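Local coordinates for biofilm growth-associated repressor (Xylella fastidiosa, PDB 3PQJ), which represses the operon that includes its own gene and blh by binding a palindromic AT-rich sequence spanning the -10 region of the blh promoter, at residues M27-L32 with Y77-A82. Numbering follows the deposited sequence.
Sequences MLVCTL and YRLTEA
L32 of segment 27-32 sets its side chain against strand 75-79; the axes of helix 27-32 and strand 77-79 cross at 81° and pass 8.2 Å apart. Followed outward, the CB of L32 first meets the CB of L79 at 3.8 Å. CG of L32 lies anti to its own carbonyl carbon (chi1 -67°), which directs the two methyls back along the strand to Y77. There CD1 of L32 comes within 4.2 Å of the CB of Y77, while CD2 of L32 lies 3.3 Å from the Y77 O, a van der Waals contact with the backbone. The ring of Y77 leads away from L32, toward helix 52-63, and its hydroxyl is hydrogen-bonded to R61.

L79 takes the other direction. With CG anti to the backbone N (chi1 -175°), its chain extends toward V29, one turn earlier on the helix, and the two side chains cross at about a right angle where CD1 of L79 meets CG1 of V29 at 3.9 Å. V29 also touches L60 and V88, and L79 touches A85, which ties this end of the contact to helices 52-63 and 82-95.

No direct hydrogen bond joins the segments. Instead, one water donates to the O of L32 and accepts from the N of L79, both at 2.7 Å, linking the L32 carbonyl to the L79 amide. Beyond L79 the chain turns into helix 82-95, with E81 at its N-cap and OE2 bonded to the N of K83. The arrangement belongs to the ArsR-type winged helix-turn-helix fold, in which a strand of the wing hairpin packs across a helix of the DNA-binding domain's core.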
loop_
_atom_site.group_PDB
_atom_site.type_symbol
_atom_site.label_atom_id
_atom_site.label_comp_id
_atom_site.label_asym_id
_atom_site.label_seq_id
_atom_site.Cartn_x
_atom_site.Cartn_y
_atom_site.Cartn_z
ATOM N N MET A 27 5.601 -2.217 9.315
ATOM C CA MET A 27 6.750 -2.909 9.911
ATOM C C MET A 27 6.317 -4.246 10.520
ATOM O O MET A 27 7.058 -5.214 10.425
ATOM C CB MET A 27 7.478 -2.053 10.970
ATOM C CG MET A 27 8.181 -0.773 10.461
ATOM S SD MET A 27 8.352 0.441 11.893
ATOM C CE MET A 27 8.821 1.887 11.061
ATOM N N LEU A 28 5.112 -4.308 11.123
ATOM C CA LEU A 28 4.563 -5.535 11.706
ATOM C C LEU A 28 4.344 -6.581 10.618
ATOM O O LEU A 28 4.786 -7.716 10.796
ATOM C CB LEU A 28 3.251 -5.265 12.473
ATOM C CG LEU A 28 3.385 -4.646 13.858
ATOM C CD1 LEU A 28 2.052 -4.156 14.367
ATOM C CD2 LEU A 28 3.980 -5.621 14.838
ATOM N N VAL A 29 3.746 -6.185 9.469
ATOM C CA VAL A 29 3.495 -7.097 8.338
ATOM C C VAL A 29 4.811 -7.576 7.715
ATOM O O VAL A 29 4.955 -8.769 7.456
ATOM C CB VAL A 29 2.462 -6.523 7.322
ATOM C CG1 VAL A 29 2.351 -7.383 6.036
ATOM C CG2 VAL A 29 1.095 -6.395 7.991
ATOM N N CYS A 30 5.789 -6.654 7.550
ATOM C CA CYS A 30 7.117 -6.955 7.017
ATOM C C CYS A 30 7.810 -8.008 7.877
ATOM O O CYS A 30 8.444 -8.907 7.343
ATOM C CB CYS A 30 7.949 -5.684 6.909
ATOM S SG CYS A 30 7.480 -4.626 5.531
ATOM N N THR A 31 7.662 -7.907 9.206
ATOM C CA THR A 31 8.219 -8.862 10.162
ATOM C C THR A 31 7.518 -10.208 9.996
ATOM O O THR A 31 8.188 -11.223 9.819
ATOM C CB THR A 31 8.107 -8.297 11.577
ATOM O OG1 THR A 31 8.731 -7.016 11.574
ATOM C CG2 THR A 31 8.763 -9.199 12.639
ATOM N N LEU A 32 6.168 -10.184 9.955
ATOM C CA LEU A 32 5.301 -11.347 9.855
ATOM C C LEU A 32 5.401 -12.225 8.599
ATOM O O LEU A 32 4.933 -13.369 8.626
ATOM C CB LEU A 32 3.858 -11.004 10.253
ATOM C CG LEU A 32 3.650 -10.642 11.726
ATOM C CD1 LEU A 32 2.236 -10.103 11.973
ATOM C CD2 LEU A 32 3.987 -11.807 12.658
ATOM N N TYR A 77 1.371 -13.989 16.793
ATOM C CA TYR A 77 0.769 -13.439 15.581
ATOM C C TYR A 77 1.375 -14.067 14.333
ATOM O O TYR A 77 2.582 -14.322 14.280
ATOM C CB TYR A 77 0.899 -11.918 15.551
ATOM C CG TYR A 77 -0.140 -11.219 16.395
ATOM C CD1 TYR A 77 -1.323 -10.751 15.830
ATOM C CD2 TYR A 77 0.057 -11.016 17.760
ATOM C CE1 TYR A 77 -2.280 -10.088 16.598
ATOM C CE2 TYR A 77 -0.904 -10.371 18.544
ATOM C CZ TYR A 77 -2.071 -9.904 17.957
ATOM O OH TYR A 77 -3.028 -9.261 18.713
ATOM N N ARG A 78 0.525 -14.329 13.341
ATOM C CA ARG A 78 0.903 -14.944 12.069
ATOM C C ARG A 78 0.221 -14.200 10.940
ATOM O O ARG A 78 -0.920 -13.796 11.081
ATOM C CB ARG A 78 0.451 -16.415 12.061
ATOM C CG ARG A 78 1.128 -17.296 11.040
ATOM C CD ARG A 78 0.611 -18.713 11.148
ATOM N NE ARG A 78 1.340 -19.627 10.268
ATOM C CZ ARG A 78 2.451 -20.281 10.612
ATOM N NH1 ARG A 78 2.970 -20.133 11.825
ATOM N NH2 ARG A 78 3.047 -21.090 9.745
ATOM N N LEU A 79 0.902 -14.046 9.814
ATOM C CA LEU A 79 0.329 -13.407 8.628
ATOM C C LEU A 79 -0.392 -14.479 7.800
ATOM O O LEU A 79 0.218 -15.484 7.414
ATOM C CB LEU A 79 1.425 -12.681 7.804
ATOM C CG LEU A 79 0.986 -11.865 6.596
ATOM C CD1 LEU A 79 0.375 -10.555 7.035
ATOM C CD2 LEU A 79 2.144 -11.595 5.702
ATOM N N THR A 80 -1.687 -14.272 7.542
ATOM C CA THR A 80 -2.477 -15.254 6.802
ATOM C C THR A 80 -2.836 -14.859 5.381
ATOM O O THR A 80 -3.069 -15.734 4.548
ATOM C CB THR A 80 -3.687 -15.701 7.611
ATOM O OG1 THR A 80 -4.500 -14.563 7.902
ATOM C CG2 THR A 80 -3.292 -16.434 8.885
ATOM N N GLU A 81 -2.915 -13.549 5.107
ATOM C CA GLU A 81 -3.265 -13.079 3.779
ATOM C C GLU A 81 -2.020 -13.118 2.903
ATOM O O GLU A 81 -1.096 -12.315 3.093
ATOM C CB GLU A 81 -3.907 -11.675 3.833
ATOM C CG GLU A 81 -4.407 -11.121 2.508
ATOM C CD GLU A 81 -5.258 -12.076 1.687
ATOM O OE1 GLU A 81 -6.456 -12.242 2.004
ATOM O OE2 GLU A 81 -4.718 -12.673 0.731
ATOM N N ALA A 82 -2.001 -14.076 1.938
ATOM C CA ALA A 82 -0.916 -14.247 0.970
ATOM C C ALA A 82 -0.713 -13.005 0.111
ATOM O O ALA A 82 0.426 -12.717 -0.261
ATOM C CB ALA A 82 -1.165 -15.461 0.092
HETATM O O HOH W 1 3.246 -15.330 9.414
#